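Local coordinates for protein geranylgeranyl pyrophosphate synthase (Corynebacterium glutamicum, PDB 3LMD) that probably builds long-chain isoprenyl diphosphates in isoprenoid biosynthesis, as a magnesium-dependent prenyltransferase of the FPP/GGPP synthase family, at residues F77-K91 with L203-A217. Sequence-based numbering, arbitrary orientation.
Sequences FRPMFALLASEFGEK and LIASAGYLGAMHAGA
Ala82 and Gly211 bring the two helices together where their backbones touch: Ala82 O takes a CA-H...O contact from Gly211 CA at 3.3 Å, while Ala82 CA gives one to Ala207 O. One turn on, Ser86 CA does the same toward Gly211 O. Ala85 CB rests on Gly208 O at 3.4 Å. With Gly208 and Gly211 facing Ala82 and Ala85, and Ala207 and Ala212 also small, the axes close to 6.9 Å at a crossing angle of -39°. Phe81, its CG anti to the backbone N (chi1 179°), drops its ring beside Gly208, and Ile204 O meets the ring edge in plane, 3.2 Å from Phe81 CE2. CG2 of Ile204 touches both Phe81 CD2 and the edge of the Phe77 ring at CE1, and Arg78 runs extended across Leu203 and Ile204. Helix 77-86 packs on the C-terminal half of helix 188-214 in the all-alpha isoprenoid synthase fold; the Arg78 side chain is about 9 Å from that of Asp115, which binds calcium in a crystal structure of this protein, though no metal is bound to this chain here. A Schellman motif at Gly216 finishes helix 188-214, and Lys91 N donates a nearly straight hydrogen bond to Ala215 O (2.8 Å, 165°). Further out, Ser86 OG bonds to Leu83 O and also to Leu93 N, tying the turn from Ser86 to Gly89 to the following loop.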
loop_
_atom_site.group_PDB
_atom_site.type_symbol
_atom_site.label_atom_id
_atom_site.label_comp_id
_atom_site.label_asym_id
_atom_site.label_seq_id
_atom_site.Cartn_x
_atom_site.Cartn_y
_atom_site.Cartn_z
ATOM N N PHE A 77 20.991 -3.937 -4.835
ATOM C CA PHE A 77 21.550 -2.755 -5.508
ATOM C C PHE A 77 21.051 -1.406 -4.965
ATOM O O PHE A 77 21.830 -0.438 -4.829
ATOM C CB PHE A 77 21.282 -2.788 -7.019
ATOM C CG PHE A 77 21.776 -1.552 -7.705
ATOM C CD1 PHE A 77 20.919 -0.500 -7.996
ATOM C CD2 PHE A 77 23.127 -1.401 -7.971
ATOM C CE1 PHE A 77 21.406 0.682 -8.582
ATOM C CE2 PHE A 77 23.608 -0.247 -8.553
ATOM C CZ PHE A 77 22.750 0.799 -8.857
ATOM N N ARG A 78 19.753 -1.301 -4.701
ATOM C CA ARG A 78 19.202 0.007 -4.293
ATOM C C ARG A 78 19.762 0.516 -2.964
ATOM O O ARG A 78 20.161 1.694 -2.866
ATOM C CB ARG A 78 17.679 -0.024 -4.287
ATOM C CG ARG A 78 17.141 -0.271 -5.692
ATOM C CD ARG A 78 15.651 -0.680 -5.720
ATOM N NE ARG A 78 15.255 -0.941 -7.106
ATOM C CZ ARG A 78 15.546 -2.066 -7.756
ATOM N NH1 ARG A 78 16.170 -3.052 -7.125
ATOM N NH2 ARG A 78 15.153 -2.235 -9.021
ATOM N N PRO A 79 19.800 -0.352 -1.936
ATOM C CA PRO A 79 20.441 0.156 -0.712
ATOM C C PRO A 79 21.936 0.415 -0.905
ATOM O O PRO A 79 22.454 1.373 -0.338
ATOM C CB PRO A 79 20.180 -0.940 0.340
ATOM C CG PRO A 79 19.484 -2.091 -0.389
ATOM C CD PRO A 79 19.021 -1.603 -1.723
ATOM N N MET A 80 22.616 -0.399 -1.708
ATOM C CA MET A 80 24.044 -0.163 -1.964
ATOM C C MET A 80 24.253 1.213 -2.583
ATOM O O MET A 80 25.168 1.947 -2.214
ATOM C CB MET A 80 24.634 -1.242 -2.913
ATOM C CG MET A 80 26.166 -1.107 -3.094
ATOM S SD MET A 80 26.908 -2.062 -4.487
ATOM C CE MET A 80 26.588 -0.930 -5.848
ATOM N N PHE A 81 23.406 1.563 -3.550
ATOM C CA PHE A 81 23.478 2.889 -4.169
ATOM C C PHE A 81 23.223 4.004 -3.155
ATOM O O PHE A 81 23.916 5.018 -3.164
ATOM C CB PHE A 81 22.511 3.003 -5.362
ATOM C CG PHE A 81 22.544 4.377 -6.025
ATOM C CD1 PHE A 81 23.757 4.989 -6.328
ATOM C CD2 PHE A 81 21.382 5.061 -6.296
ATOM C CE1 PHE A 81 23.783 6.259 -6.926
ATOM C CE2 PHE A 81 21.401 6.318 -6.920
ATOM C CZ PHE A 81 22.587 6.911 -7.226
ATOM N N ALA A 82 22.251 3.818 -2.259
ATOM C CA ALA A 82 21.993 4.818 -1.205
ATOM C C ALA A 82 23.242 5.007 -0.296
ATOM O O ALA A 82 23.573 6.141 0.132
ATOM C CB ALA A 82 20.796 4.386 -0.328
ATOM N N LEU A 83 23.901 3.901 0.018
ATOM C CA LEU A 83 25.111 3.959 0.862
ATOM C C LEU A 83 26.255 4.699 0.125
ATOM O O LEU A 83 26.930 5.542 0.717
ATOM C CB LEU A 83 25.585 2.556 1.280
ATOM C CG LEU A 83 24.627 1.664 2.111
ATOM C CD1 LEU A 83 25.199 0.296 2.436
ATOM C CD2 LEU A 83 24.118 2.320 3.378
ATOM N N LEU A 84 26.467 4.370 -1.147
ATOM C CA LEU A 84 27.451 5.092 -1.971
ATOM C C LEU A 84 27.141 6.567 -2.045
ATOM O O LEU A 84 28.040 7.420 -1.869
ATOM C CB LEU A 84 27.550 4.455 -3.374
ATOM C CG LEU A 84 28.092 3.022 -3.374
ATOM C CD1 LEU A 84 27.965 2.389 -4.758
ATOM C CD2 LEU A 84 29.560 3.077 -2.959
ATOM N N ALA A 85 25.872 6.904 -2.299
ATOM C CA ALA A 85 25.478 8.299 -2.347
ATOM C C ALA A 85 25.790 9.009 -1.038
ATOM O O ALA A 85 26.137 10.185 -1.046
ATOM C CB ALA A 85 23.948 8.443 -2.648
ATOM N N SER A 86 25.620 8.321 0.091
ATOM C CA SER A 86 25.864 8.961 1.386
ATOM C C SER A 86 27.345 9.327 1.555
ATOM O O SER A 86 27.682 10.187 2.344
ATOM C CB SER A 86 25.402 8.082 2.563
ATOM O OG SER A 86 26.360 7.067 2.854
ATOM N N GLU A 87 28.217 8.701 0.790
ATOM C CA GLU A 87 29.661 8.990 0.907
ATOM C C GLU A 87 29.963 10.436 0.538
ATOM O O GLU A 87 31.053 10.930 0.832
ATOM C CB GLU A 87 30.490 8.031 0.045
ATOM C CG GLU A 87 30.505 6.614 0.595
ATOM C CD GLU A 87 31.389 6.485 1.865
ATOM O OE1 GLU A 87 32.055 7.465 2.240
ATOM O OE2 GLU A 87 31.447 5.398 2.458
ATOM N N PHE A 88 28.991 11.127 -0.066
ATOM C CA PHE A 88 29.197 12.513 -0.467
ATOM C C PHE A 88 28.772 13.525 0.584
ATOM O O PHE A 88 28.902 14.718 0.364
ATOM C CB PHE A 88 28.519 12.832 -1.825
ATOM C CG PHE A 88 29.159 12.139 -2.990
ATOM C CD1 PHE A 88 30.254 12.697 -3.637
ATOM C CD2 PHE A 88 28.692 10.894 -3.412
ATOM C CE1 PHE A 88 30.859 12.030 -4.713
ATOM C CE2 PHE A 88 29.255 10.225 -4.459
ATOM C CZ PHE A 88 30.373 10.787 -5.133
ATOM N N GLY A 89 28.261 13.075 1.723
ATOM C CA GLY A 89 27.797 14.039 2.736
ATOM C C GLY A 89 28.755 14.042 3.928
ATOM O O GLY A 89 29.734 13.309 3.933
ATOM N N GLU A 90 28.452 14.832 4.951
ATOM C CA GLU A 90 29.285 14.890 6.156
ATOM C C GLU A 90 29.068 13.711 7.104
ATOM O O GLU A 90 29.900 13.448 7.965
ATOM C CB GLU A 90 29.029 16.196 6.925
ATOM C CG GLU A 90 28.969 17.444 6.062
ATOM C CD GLU A 90 28.735 18.708 6.888
ATOM O OE1 GLU A 90 29.268 18.789 8.017
ATOM O OE2 GLU A 90 28.021 19.621 6.410
ATOM N N LYS A 91 27.941 13.013 6.982
ATOM C CA LYS A 91 27.716 11.860 7.835
ATOM C C LYS A 91 27.378 10.610 7.023
ATOM O O LYS A 91 26.248 10.129 7.079
ATOM C CB LYS A 91 26.588 12.154 8.822
ATOM C CG LYS A 91 26.713 13.540 9.483
ATOM C CD LYS A 91 25.734 13.735 10.628
ATOM C CE LYS A 91 26.209 14.857 11.553
ATOM N NZ LYS A 91 25.216 15.179 12.616
ATOM N N LEU A 203 12.855 4.840 -8.355
ATOM C CA LEU A 203 13.241 4.303 -7.050
ATOM C C LEU A 203 14.764 4.261 -6.881
ATOM O O LEU A 203 15.281 4.420 -5.769
ATOM C CB LEU A 203 12.644 2.920 -6.826
ATOM C CG LEU A 203 12.773 2.305 -5.429
ATOM C CD1 LEU A 203 12.213 3.193 -4.284
ATOM C CD2 LEU A 203 11.985 0.951 -5.492
ATOM N N ILE A 204 15.483 4.048 -7.975
ATOM C CA ILE A 204 16.948 4.125 -7.911
ATOM C C ILE A 204 17.355 5.583 -7.676
ATOM O O ILE A 204 18.222 5.865 -6.845
ATOM C CB ILE A 204 17.581 3.538 -9.191
ATOM C CG1 ILE A 204 17.212 2.052 -9.299
ATOM C CG2 ILE A 204 19.101 3.674 -9.186
ATOM C CD1 ILE A 204 17.565 1.464 -10.660
ATOM N N ALA A 205 16.703 6.509 -8.378
ATOM C CA ALA A 205 16.883 7.940 -8.147
ATOM C C ALA A 205 16.626 8.269 -6.678
ATOM O O ALA A 205 17.370 9.044 -6.072
ATOM C CB ALA A 205 15.951 8.788 -9.059
ATOM N N SER A 206 15.581 7.667 -6.108
ATOM C CA SER A 206 15.235 7.907 -4.714
ATOM C C SER A 206 16.320 7.422 -3.751
ATOM O O SER A 206 16.574 8.049 -2.746
ATOM C CB SER A 206 13.893 7.206 -4.373
ATOM O OG SER A 206 13.645 7.278 -2.992
ATOM N N ALA A 207 16.898 6.263 -4.019
ATOM C CA ALA A 207 18.003 5.764 -3.217
ATOM C C ALA A 207 19.162 6.786 -3.197
ATOM O O ALA A 207 19.733 7.045 -2.142
ATOM C CB ALA A 207 18.479 4.466 -3.758
ATOM N N GLY A 208 19.491 7.371 -4.350
ATOM C CA GLY A 208 20.593 8.387 -4.407
ATOM C C GLY A 208 20.195 9.633 -3.616
ATOM O O GLY A 208 20.964 10.162 -2.813
ATOM N N TYR A 209 18.969 10.082 -3.821
ATOM C CA TYR A 209 18.462 11.280 -3.152
ATOM C C TYR A 209 18.525 11.110 -1.620
ATOM O O TYR A 209 19.079 11.952 -0.899
ATOM C CB TYR A 209 17.001 11.561 -3.596
ATOM C CG TYR A 209 16.408 12.751 -2.851
ATOM C CD1 TYR A 209 16.626 14.063 -3.294
ATOM C CD2 TYR A 209 15.661 12.565 -1.680
ATOM C CE1 TYR A 209 16.091 15.185 -2.584
ATOM C CE2 TYR A 209 15.127 13.685 -0.948
ATOM C CZ TYR A 209 15.356 14.974 -1.419
ATOM O OH TYR A 209 14.848 16.053 -0.731
ATOM N N LEU A 210 17.980 9.997 -1.127
ATOM C CA LEU A 210 17.829 9.776 0.301
ATOM C C LEU A 210 19.175 9.497 0.970
ATOM O O LEU A 210 19.422 9.998 2.061
ATOM C CB LEU A 210 16.853 8.618 0.544
ATOM C CG LEU A 210 15.371 8.998 0.274
ATOM C CD1 LEU A 210 14.518 7.696 0.465
ATOM C CD2 LEU A 210 14.866 10.151 1.160
ATOM N N GLY A 211 20.012 8.679 0.339
ATOM C CA GLY A 211 21.338 8.381 0.877
ATOM C C GLY A 211 22.130 9.665 1.036
ATOM O O GLY A 211 22.709 9.904 2.092
ATOM N N ALA A 212 22.121 10.510 0.009
ATOM C CA ALA A 212 22.870 11.764 0.065
ATOM C C ALA A 212 22.237 12.748 1.058
ATOM O O ALA A 212 22.947 13.401 1.833
ATOM C CB ALA A 212 22.987 12.398 -1.328
ATOM N N MET A 213 20.911 12.872 1.036
ATOM C CA MET A 213 20.252 13.845 1.897
ATOM C C MET A 213 20.454 13.524 3.382
ATOM O O MET A 213 20.748 14.428 4.183
ATOM C CB MET A 213 18.750 13.969 1.594
ATOM C CG MET A 213 18.046 15.078 2.461
ATOM S SD MET A 213 17.416 14.479 4.050
ATOM C CE MET A 213 15.841 13.814 3.372
ATOM N N HIS A 214 20.248 12.265 3.760
ATOM C CA HIS A 214 20.440 11.860 5.160
ATOM C C HIS A 214 21.892 11.875 5.630
ATOM O O HIS A 214 22.141 11.859 6.831
ATOM C CB HIS A 214 19.768 10.523 5.490
ATOM C CG HIS A 214 18.280 10.633 5.590
ATOM N ND1 HIS A 214 17.657 11.267 6.640
ATOM C CD2 HIS A 214 17.301 10.317 4.706
ATOM C CE1 HIS A 214 16.349 11.276 6.440
ATOM N NE2 HIS A 214 16.106 10.705 5.269
ATOM N N ALA A 215 22.832 11.923 4.694
ATOM C CA ALA A 215 24.235 12.095 5.044
ATOM C C ALA A 215 24.615 13.576 5.149
ATOM O O ALA A 215 25.776 13.912 5.455
ATOM C CB ALA A 215 25.111 11.408 4.034
ATOM N N GLY A 216 23.643 14.451 4.894
ATOM C CA GLY A 216 23.861 15.897 4.886
ATOM C C GLY A 216 24.679 16.441 3.721
ATOM O O GLY A 216 25.322 17.472 3.856
ATOM N N ALA A 217 24.653 15.773 2.565
ATOM C CA ALA A 217 25.308 16.317 1.370
ATOM C C ALA A 217 24.741 17.678 0.944
ATOM O O ALA A 217 23.598 18.004 1.246
ATOM C CB ALA A 217 25.207 15.322 0.222
#